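Local coordinates for hypothetical protein TM1631 (PDB 1VPQ), which is of unknown function but belongs to the DUF72 family, whose TIM-barrel-like fold here holds two sulfate ions at the carboxyl ends of its parallel strands, at residues Ala125-Ser130 with Glu142-Ser147; Glu155-Ser160 with Glu217-Tyr222; Tyr167-Leu170 with Gly174-Phe177. One frame throughout, in Å; residues are numbered along the deposited sequence.

Contact 1: Ala125-Ser130 with Glu142-Ser147; sequences AQFPFS and EKLRES. With SO4 (sulfate ion), chain C.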
loop_
_atom_site.group_PDB
_atom_site.type_symbol
_atom_site.label_atom_id
_atom_site.label_comp_id
_atom_site.label_asym_id
_atom_site.label_seq_id
_atom_site.Cartn_x
_atom_site.Cartn_y
_atom_site.Cartn_z
ATOM N N ALA A 125 2.472 3.716 6.342
ATOM C CA ALA A 125 1.652 4.057 7.494
ATOM C C ALA A 125 0.321 4.589 6.997
ATOM O O ALA A 125 0.232 5.739 6.552
ATOM C CB ALA A 125 2.362 5.093 8.367
ATOM N N GLN A 126 -0.705 3.741 7.056
ATOM C CA GLN A 126 -2.053 4.101 6.605
ATOM C C GLN A 126 -2.966 4.329 7.808
ATOM O O GLN A 126 -3.185 3.429 8.611
ATOM C CB GLN A 126 -2.620 3.025 5.665
ATOM C CG GLN A 126 -4.116 3.135 5.343
ATOM C CD GLN A 126 -4.991 2.294 6.270
ATOM O OE1 GLN A 126 -4.797 1.080 6.386
ATOM N NE2 GLN A 126 -5.959 2.933 6.933
ATOM N N PHE A 127 -3.510 5.539 7.894
ATOM C CA PHE A 127 -4.282 5.975 9.047
ATOM C C PHE A 127 -5.776 5.902 8.793
ATOM O O PHE A 127 -6.227 6.145 7.680
ATOM C CB PHE A 127 -3.874 7.398 9.404
ATOM C CG PHE A 127 -2.493 7.485 9.965
ATOM C CD1 PHE A 127 -1.399 7.596 9.125
ATOM C CD2 PHE A 127 -2.285 7.419 11.340
ATOM C CE1 PHE A 127 -0.120 7.653 9.639
ATOM C CE2 PHE A 127 -1.015 7.480 11.862
ATOM C CZ PHE A 127 0.073 7.599 11.018
ATOM N N PRO A 128 -6.558 5.567 9.833
ATOM C CA PRO A 128 -7.992 5.397 9.647
ATOM C C PRO A 128 -8.753 6.723 9.520
ATOM O O PRO A 128 -8.159 7.818 9.604
ATOM C CB PRO A 128 -8.419 4.629 10.903
ATOM C CG PRO A 128 -7.436 5.033 11.940
ATOM C CD PRO A 128 -6.149 5.346 11.232
ATOM N N PHE A 129 -10.059 6.601 9.293
ATOM C CA PHE A 129 -10.977 7.735 9.141
ATOM C C PHE A 129 -10.955 8.641 10.368
ATOM O O PHE A 129 -11.004 9.865 10.243
ATOM C CB PHE A 129 -12.393 7.210 8.909
ATOM C CG PHE A 129 -13.378 8.266 8.497
ATOM C CD1 PHE A 129 -13.333 8.814 7.230
ATOM C CD2 PHE A 129 -14.364 8.698 9.374
ATOM C CE1 PHE A 129 -14.241 9.784 6.848
ATOM C CE2 PHE A 129 -15.277 9.666 8.996
ATOM C CZ PHE A 129 -15.217 10.211 7.732
ATOM N N SER A 130 -10.865 8.020 11.542
ATOM C CA SER A 130 -10.828 8.723 12.834
ATOM C C SER A 130 -9.582 9.579 13.076
ATOM O O SER A 130 -9.589 10.435 13.946
ATOM C CB SER A 130 -10.931 7.712 13.971
ATOM O OG SER A 130 -9.864 6.788 13.885
ATOM N N GLU A 142 5.472 13.584 13.483
ATOM C CA GLU A 142 6.877 13.896 13.773
ATOM C C GLU A 142 7.527 12.825 14.671
ATOM O O GLU A 142 8.698 12.496 14.492
ATOM C CB GLU A 142 7.000 15.289 14.401
ATOM C CG GLU A 142 8.345 15.608 15.045
ATOM C CD GLU A 142 9.504 15.579 14.074
ATOM O OE1 GLU A 142 9.284 15.322 12.877
ATOM O OE2 GLU A 142 10.645 15.824 14.510
ATOM N N LYS A 143 6.771 12.279 15.621
ATOM C CA LYS A 143 7.296 11.220 16.490
ATOM C C LYS A 143 7.562 9.940 15.699
ATOM O O LYS A 143 8.575 9.266 15.907
ATOM C CB LYS A 143 6.363 10.965 17.679
ATOM C CG LYS A 143 6.292 12.158 18.641
ATOM C CD LYS A 143 5.270 11.946 19.742
ATOM C CE LYS A 143 5.317 13.063 20.779
ATOM N NZ LYS A 143 4.457 12.748 21.969
ATOM N N LEU A 144 6.658 9.638 14.773
ATOM C CA LEU A 144 6.810 8.503 13.855
ATOM C C LEU A 144 8.026 8.635 12.937
ATOM O O LEU A 144 8.773 7.683 12.734
ATOM C CB LEU A 144 5.557 8.351 12.996
ATOM C CG LEU A 144 5.607 7.274 11.909
ATOM C CD1 LEU A 144 5.881 5.897 12.512
ATOM C CD2 LEU A 144 4.305 7.275 11.150
ATOM N N ARG A 145 8.201 9.818 12.366
ATOM C CA ARG A 145 9.327 10.079 11.490
ATOM C C ARG A 145 10.651 9.805 12.222
ATOM O O ARG A 145 11.490 9.037 11.747
ATOM C CB ARG A 145 9.270 11.526 10.982
ATOM C CG ARG A 145 10.544 12.014 10.292
ATOM C CD ARG A 145 10.666 11.469 8.887
ATOM N NE ARG A 145 11.154 10.098 8.826
ATOM C CZ ARG A 145 11.250 9.390 7.704
ATOM N NH1 ARG A 145 10.890 9.920 6.537
ATOM N NH2 ARG A 145 11.707 8.149 7.740
ATOM N N GLU A 146 10.829 10.415 13.384
ATOM C CA GLU A 146 12.059 10.207 14.152
ATOM C C GLU A 146 12.237 8.797 14.767
ATOM O O GLU A 146 13.354 8.427 15.119
ATOM C CB GLU A 146 12.246 11.317 15.193
ATOM C CG GLU A 146 11.179 11.427 16.272
ATOM C CD GLU A 146 11.224 12.778 16.996
ATOM O OE1 GLU A 146 11.557 13.801 16.357
ATOM O OE2 GLU A 146 10.931 12.820 18.209
ATOM N N SER A 147 11.164 8.007 14.857
ATOM C CA SER A 147 11.263 6.614 15.312
ATOM C C SER A 147 11.758 5.642 14.236
ATOM O O SER A 147 12.194 4.538 14.555
ATOM C CB SER A 147 9.907 6.118 15.825
ATOM O OG SER A 147 9.032 5.775 14.767
HETATM S S SO4 C . -11.329 3.062 8.158
HETATM O O1 SO4 C . -10.298 2.033 8.270
HETATM O O2 SO4 C . -12.437 2.764 9.047
HETATM O O3 SO4 C . -10.780 4.352 8.549
HETATM O O4 SO4 C . -11.819 3.141 6.788
#
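Ala125, near the end of strand 120-126, sets its CB against CD2 of Leu144 on helix 135-147, 4.0 Å away. That one methyl does all the touching on the helix side: chi1 of Leu144 (175°) places CG beside the carbonyl carbon, and chi2 at 58° then makes CD2 the methyl that meets Ala125. Thr90 and Val89 of helix 87-91 also touch Ala125 and Leu144 respectively. Gln126 faces another way, its OE1 taking a hydrogen bond from Lys84. Phe127 then returns to the helix, and CD2 of Leu144 meets its ring at the edge, near the ring plane, with CZ 4.2 Å from the methyl. The leucine methyl thus touches both an alanine and the rim of a phenylalanine, a thin apolar seam burying 70 Å² in all. In fold terms this is strand against following helix within a beta-alpha-beta unit, strand 120-126, helix 135-147 and strand 152-155, as expected of a TIM-barrel relative. Past the strand, the loop meets a sulfate, probably from the crystallisation liquor. Pro128 lays CB 3.3 Å from O3 of this chain C ion, and the backbone N of Phe129 donates a hydrogen bond to the same O3 at a modelled 2.5 Å, so short that the exact length is doubtful. Phe129 also presents its ring to His158 in an edge-to-face pair.

Contact 2: Glu155-Ser160 with Glu217-Tyr222; sequences EFRHYS and EERYDY. With SO4 (sulfate ion), chain C; SO4 (sulfate ion), chain B.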
loop_
_atom_site.group_PDB
_atom_site.type_symbol
_atom_site.label_atom_id
_atom_site.label_comp_id
_atom_site.label_asym_id
_atom_site.label_seq_id
_atom_site.Cartn_x
_atom_site.Cartn_y
_atom_site.Cartn_z
ATOM N N GLU A 155 -0.515 7.571 4.219
ATOM C CA GLU A 155 -1.842 7.700 3.633
ATOM C C GLU A 155 -2.865 8.142 4.694
ATOM O O GLU A 155 -2.945 7.549 5.777
ATOM C CB GLU A 155 -2.289 6.337 3.078
ATOM C CG GLU A 155 -3.596 6.367 2.294
ATOM C CD GLU A 155 -4.170 4.981 2.026
ATOM O OE1 GLU A 155 -3.382 4.045 1.808
ATOM O OE2 GLU A 155 -5.412 4.821 2.025
ATOM N N PHE A 156 -3.677 9.140 4.349
ATOM C CA PHE A 156 -4.789 9.597 5.188
ATOM C C PHE A 156 -6.135 9.175 4.612
ATOM O O PHE A 156 -6.297 9.071 3.394
ATOM C CB PHE A 156 -4.786 11.115 5.314
ATOM C CG PHE A 156 -3.437 11.701 5.562
ATOM C CD1 PHE A 156 -2.893 11.701 6.840
ATOM C CD2 PHE A 156 -2.714 12.270 4.522
ATOM C CE1 PHE A 156 -1.625 12.259 7.076
ATOM C CE2 PHE A 156 -1.453 12.833 4.745
ATOM C CZ PHE A 156 -0.911 12.829 6.024
ATOM N N ARG A 157 -7.095 8.942 5.505
ATOM C CA ARG A 157 -8.464 8.603 5.133
ATOM C C ARG A 157 -9.418 9.788 5.309
ATOM O O ARG A 157 -10.423 9.881 4.610
ATOM C CB ARG A 157 -8.963 7.440 5.986
ATOM C CG ARG A 157 -10.306 6.864 5.533
ATOM C CD ARG A 157 -10.083 5.773 4.530
ATOM N NE ARG A 157 -9.816 4.504 5.205
ATOM C CZ ARG A 157 -9.014 3.544 4.755
ATOM N NH1 ARG A 157 -8.336 3.689 3.623
ATOM N NH2 ARG A 157 -8.877 2.431 5.459
ATOM N N HIS A 158 -9.104 10.696 6.230
ATOM C CA HIS A 158 -10.023 11.780 6.580
ATOM C C HIS A 158 -9.757 13.035 5.725
ATOM O O HIS A 158 -8.600 13.405 5.502
ATOM C CB HIS A 158 -9.899 12.094 8.081
ATOM C CG HIS A 158 -11.049 12.876 8.638
ATOM N ND1 HIS A 158 -10.961 14.220 8.937
ATOM C CD2 HIS A 158 -12.315 12.504 8.952
ATOM C CE1 HIS A 158 -12.121 14.639 9.408
ATOM N NE2 HIS A 158 -12.960 13.617 9.428
ATOM N N TYR A 159 -10.841 13.667 5.266
ATOM C CA TYR A 159 -10.801 14.856 4.407
ATOM C C TYR A 159 -9.981 16.037 4.975
ATOM O O TYR A 159 -9.301 16.745 4.227
ATOM C CB TYR A 159 -12.237 15.321 4.082
ATOM C CG TYR A 159 -12.934 16.037 5.225
ATOM C CD1 TYR A 159 -13.512 15.322 6.280
ATOM C CD2 TYR A 159 -13.007 17.427 5.258
ATOM C CE1 TYR A 159 -14.142 15.973 7.328
ATOM C CE2 TYR A 159 -13.630 18.085 6.307
ATOM C CZ TYR A 159 -14.194 17.356 7.345
ATOM O OH TYR A 159 -14.814 18.012 8.392
ATOM N N SER A 160 -10.056 16.233 6.294
ATOM C CA SER A 160 -9.379 17.330 7.000
ATOM C C SER A 160 -7.891 17.488 6.662
ATOM O O SER A 160 -7.314 18.560 6.869
ATOM C CB SER A 160 -9.526 17.135 8.512
ATOM O OG SER A 160 -8.992 15.890 8.928
ATOM N N GLU A 217 -14.208 -7.211 3.594
ATOM C CA GLU A 217 -13.719 -6.894 2.238
ATOM C C GLU A 217 -14.855 -6.847 1.194
ATOM O O GLU A 217 -14.596 -6.728 -0.005
ATOM C CB GLU A 217 -12.534 -7.801 1.791
ATOM C CG GLU A 217 -11.894 -7.361 0.419
ATOM C CD GLU A 217 -10.363 -7.432 0.324
ATOM O OE1 GLU A 217 -9.816 -8.507 0.000
ATOM O OE2 GLU A 217 -9.699 -6.385 0.503
ATOM N N GLU A 218 -16.110 -6.907 1.641
ATOM C CA GLU A 218 -17.231 -6.508 0.777
ATOM C C GLU A 218 -17.170 -4.989 0.518
ATOM O O GLU A 218 -17.713 -4.486 -0.466
ATOM C CB GLU A 218 -18.579 -6.907 1.386
ATOM C CG GLU A 218 -18.766 -8.429 1.525
ATOM C CD GLU A 218 -20.211 -8.844 1.792
ATOM O OE1 GLU A 218 -21.115 -7.993 1.650
ATOM O OE2 GLU A 218 -20.452 -10.029 2.141
ATOM N N ARG A 219 -16.507 -4.275 1.420
ATOM C CA ARG A 219 -16.184 -2.863 1.240
ATOM C C ARG A 219 -15.358 -2.591 -0.034
ATOM O O ARG A 219 -15.544 -1.558 -0.697
ATOM C CB ARG A 219 -15.416 -2.365 2.467
ATOM C CG ARG A 219 -14.695 -1.071 2.243
ATOM C CD ARG A 219 -13.691 -0.796 3.324
ATOM N NE ARG A 219 -14.268 -0.046 4.433
ATOM C CZ ARG A 219 -13.549 0.578 5.362
ATOM N NH1 ARG A 219 -12.220 0.543 5.321
ATOM N NH2 ARG A 219 -14.166 1.236 6.334
ATOM N N TYR A 220 -14.449 -3.515 -0.354
ATOM C CA TYR A 220 -13.559 -3.399 -1.516
ATOM C C TYR A 220 -14.103 -4.110 -2.763
ATOM O O TYR A 220 -13.380 -4.294 -3.744
ATOM C CB TYR A 220 -12.171 -3.936 -1.173
ATOM C CG TYR A 220 -11.523 -3.250 0.006
ATOM C CD1 TYR A 220 -10.833 -2.042 -0.149
ATOM C CD2 TYR A 220 -11.584 -3.809 1.279
ATOM C CE1 TYR A 220 -10.232 -1.410 0.943
ATOM C CE2 TYR A 220 -10.992 -3.190 2.376
ATOM C CZ TYR A 220 -10.320 -1.990 2.206
ATOM O OH TYR A 220 -9.740 -1.382 3.301
ATOM N N ASP A 221 -15.379 -4.495 -2.736
ATOM C CA ASP A 221 -16.019 -5.073 -3.916
ATOM C C ASP A 221 -16.243 -3.991 -4.974
ATOM O O ASP A 221 -17.240 -3.263 -4.950
ATOM C CB ASP A 221 -17.338 -5.759 -3.554
ATOM C CG ASP A 221 -17.997 -6.414 -4.745
ATOM O OD1 ASP A 221 -17.343 -6.553 -5.802
ATOM O OD2 ASP A 221 -19.178 -6.800 -4.623
ATOM N N TYR A 222 -15.282 -3.888 -5.887
ATOM C CA TYR A 222 -15.338 -2.927 -6.982
ATOM C C TYR A 222 -14.374 -3.348 -8.080
ATOM O O TYR A 222 -13.308 -3.884 -7.792
ATOM C CB TYR A 222 -14.976 -1.538 -6.485
ATOM C CG TYR A 222 -15.226 -0.445 -7.492
ATOM C CD1 TYR A 222 -16.467 0.163 -7.583
ATOM C CD2 TYR A 222 -14.218 -0.002 -8.335
ATOM C CE1 TYR A 222 -16.712 1.169 -8.505
ATOM C CE2 TYR A 222 -14.448 1.016 -9.269
ATOM C CZ TYR A 222 -15.697 1.597 -9.343
ATOM O OH TYR A 222 -15.949 2.599 -10.246
HETATM S S SO4 C . -11.329 3.062 8.158
HETATM O O1 SO4 C . -10.298 2.033 8.270
HETATM O O2 SO4 C . -12.437 2.764 9.047
HETATM O O3 SO4 C . -10.780 4.352 8.549
HETATM O O4 SO4 C . -11.819 3.141 6.788
HETATM S S SO4 B . -6.665 -0.132 3.620
HETATM O O1 SO4 B . -6.315 1.282 3.533
HETATM O O2 SO4 B . -7.243 -0.433 4.924
HETATM O O3 SO4 B . -7.639 -0.422 2.579
HETATM O O4 SO4 B . -5.459 -0.938 3.459
#
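Arg157 and Arg219 lie on backbones that stay well apart, their CA atoms 14.4 Å from each other: residues 155-160 leave strand 152-155 as a loop, while a type I beta turn runs from Glu218 to Asp221. Long side chains span the gap. Arg157 bends at chi2 and chi3 (90° and 84°), which brings its guanidinium between two sulfates, both at its edge. NE donates to O4 of the chain C ion at 2.9 Å, and NH2 gives its O1 a nearly straight bond (175°). NH1 binds O1 of the chain B sulfate at 3.1 Å and forms a salt bridge with Glu155 OE2. From the turn, Arg219 brings NH1 and NH2 to the same chain C O4 in two weak bonds, while Tyr220 OH donates to O3 of the chain B ion at a doubtfully short distance. Were Arg157 replaced by alanine, both sulfates would probably lose their shared donor, and Glu155 OE2 this salt-bridge mate. NH2 of Arg157 and NH1 of Arg219 approach to 3.8 Å, and the anion they share probably offsets their charges. Although both ions probably come from the crystallisation liquor, the cluster is consistent with an anion-binding pocket of unknown natural ligand.

Contact 3: Tyr167-Leu170 with Gly174-Phe177; sequences YEFL and GITF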
loop_
_atom_site.group_PDB
_atom_site.type_symbol
_atom_site.label_atom_id
_atom_site.label_comp_id
_atom_site.label_asym_id
_atom_site.label_seq_id
_atom_site.Cartn_x
_atom_site.Cartn_y
_atom_site.Cartn_z
ATOM N N TYR A 167 1.119 18.842 3.123
ATOM C CA TYR A 167 2.127 18.548 2.105
ATOM C C TYR A 167 3.467 19.201 2.434
ATOM O O TYR A 167 4.513 18.626 2.173
ATOM C CB TYR A 167 1.634 18.990 0.723
ATOM C CG TYR A 167 0.402 18.248 0.333
ATOM C CD1 TYR A 167 0.488 16.994 -0.261
ATOM C CD2 TYR A 167 -0.855 18.756 0.626
ATOM C CE1 TYR A 167 -0.646 16.273 -0.582
ATOM C CE2 TYR A 167 -2.002 18.045 0.311
ATOM C CZ TYR A 167 -1.893 16.805 -0.300
ATOM O OH TYR A 167 -3.025 16.099 -0.627
ATOM N N GLU A 168 3.419 20.405 2.996
ATOM C CA GLU A 168 4.612 21.078 3.504
ATOM C C GLU A 168 5.268 20.262 4.614
ATOM O O GLU A 168 6.491 20.133 4.661
ATOM C CB GLU A 168 4.268 22.489 4.008
ATOM C CG GLU A 168 3.871 23.440 2.878
ATOM C CD GLU A 168 3.674 24.890 3.321
ATOM O OE1 GLU A 168 3.243 25.114 4.474
ATOM O OE2 GLU A 168 3.936 25.809 2.502
ATOM N N PHE A 169 4.453 19.706 5.507
ATOM C CA PHE A 169 4.981 18.857 6.567
ATOM C C PHE A 169 5.692 17.626 5.990
ATOM O O PHE A 169 6.828 17.325 6.356
ATOM C CB PHE A 169 3.887 18.423 7.550
ATOM C CG PHE A 169 4.376 17.439 8.574
ATOM C CD1 PHE A 169 5.062 17.869 9.706
ATOM C CD2 PHE A 169 4.203 16.079 8.382
ATOM C CE1 PHE A 169 5.538 16.947 10.641
ATOM C CE2 PHE A 169 4.680 15.164 9.303
ATOM C CZ PHE A 169 5.344 15.595 10.430
ATOM N N LEU A 170 5.010 16.916 5.095
ATOM C CA LEU A 170 5.565 15.707 4.495
ATOM C C LEU A 170 6.896 16.023 3.807
ATOM O O LEU A 170 7.889 15.370 4.080
ATOM C CB LEU A 170 4.576 15.084 3.512
ATOM C CG LEU A 170 3.251 14.565 4.085
ATOM C CD1 LEU A 170 2.356 14.066 2.980
ATOM C CD2 LEU A 170 3.458 13.462 5.110
ATOM N N GLY A 174 10.558 14.440 4.569
ATOM C CA GLY A 174 10.876 13.382 3.601
ATOM C C GLY A 174 9.976 12.157 3.691
ATOM O O GLY A 174 10.441 11.016 3.586
ATOM N N ILE A 175 8.687 12.393 3.896
ATOM C CA ILE A 175 7.693 11.319 3.894
ATOM C C ILE A 175 6.986 11.294 2.546
ATOM O O ILE A 175 6.472 12.307 2.084
ATOM C CB ILE A 175 6.663 11.488 5.015
ATOM C CG1 ILE A 175 7.364 11.479 6.382
ATOM C CG2 ILE A 175 5.613 10.371 4.945
ATOM C CD1 ILE A 175 6.524 12.021 7.528
ATOM N N THR A 176 6.981 10.124 1.917
ATOM C CA THR A 176 6.346 9.939 0.623
ATOM C C THR A 176 4.815 9.947 0.786
ATOM O O THR A 176 4.254 9.265 1.651
ATOM C CB THR A 176 6.840 8.629 -0.040
ATOM O OG1 THR A 176 8.241 8.746 -0.345
ATOM C CG2 THR A 176 6.060 8.308 -1.315
ATOM N N PHE A 177 4.158 10.746 -0.049
ATOM C CA PHE A 177 2.710 10.890 -0.029
ATOM C C PHE A 177 2.020 9.752 -0.797
ATOM O O PHE A 177 2.335 9.496 -1.964
ATOM C CB PHE A 177 2.308 12.248 -0.624
ATOM C CG PHE A 177 0.829 12.423 -0.756
ATOM C CD1 PHE A 177 0.032 12.572 0.373
ATOM C CD2 PHE A 177 0.224 12.409 -2.001
ATOM C CE1 PHE A 177 -1.332 12.721 0.261
ATOM C CE2 PHE A 177 -1.138 12.554 -2.121
ATOM C CZ PHE A 177 -1.920 12.702 -0.993
#
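The Phe177 ring receives Tyr167 over one face: CE1 of the tyrosine stands 3.7 Å above the plane, over the ring centre. The pair is edge-to-face, with planes at 61° and centroids 5.0 Å apart. Tyr167 OH reaches past the rim to lie 3.6 Å from Phe177 CZ, but it is hydrogen-bonded to OD1 of Asp162. With chi1 at 175° the Phe177 ring swings beside its own carbonyl carbon, toward helix 164-173. CD1 of Leu170 approaches that ring obliquely, 3.8 Å from Phe177 CD1, while the other methyl, CD2, fits against CB and CG2 of Ile175. The two aliphatic chains cross at about a right angle. Phe169 adds an oblique contact, its CE2 meeting CD1 of Ile175. At the backbone, Ile175 N donates to Leu170 O at 3.1 Å, almost straight at the hydrogen (170°), although the donor sits above the carbonyl plane. Gly174, the first residue to leave helical geometry, has positive phi where the chain passes from helix to strand 176-181. This is the short helix-to-strand return of a beta-alpha-beta unit. Its chemistry is mainly apolar, aromatic and aliphatic side chains packing between helix and strand; the Ile175 bond satisfies a helix-end carbonyl.

How the contacts relate
Contact 1 comes first along the chain, and contact 3 falls in the stretch between the two segments of contact 2. Contacts 1 and 3 have centres about 12 Å apart and pack successive helices, 135-147 and 164-173, against the same parallel sheet, with Arg145 of contact 1 touching Gly174 and Ile175 of contact 3. Contact 2, centred about 17 Å from contact 1 and 21 Å from contact 3, lies instead in the loops that follow strands 152-155 and 199-204. The neighbouring strand ends link contacts 1 and 2 through probable Ala125-Glu155 and Phe127-Glu155 backbone hydrogen bonds and the chain C sulfate. Two neighbouring helices thus pack on the sheet of this TIM-barrel-type fold, while strand-end loops hold sulfates.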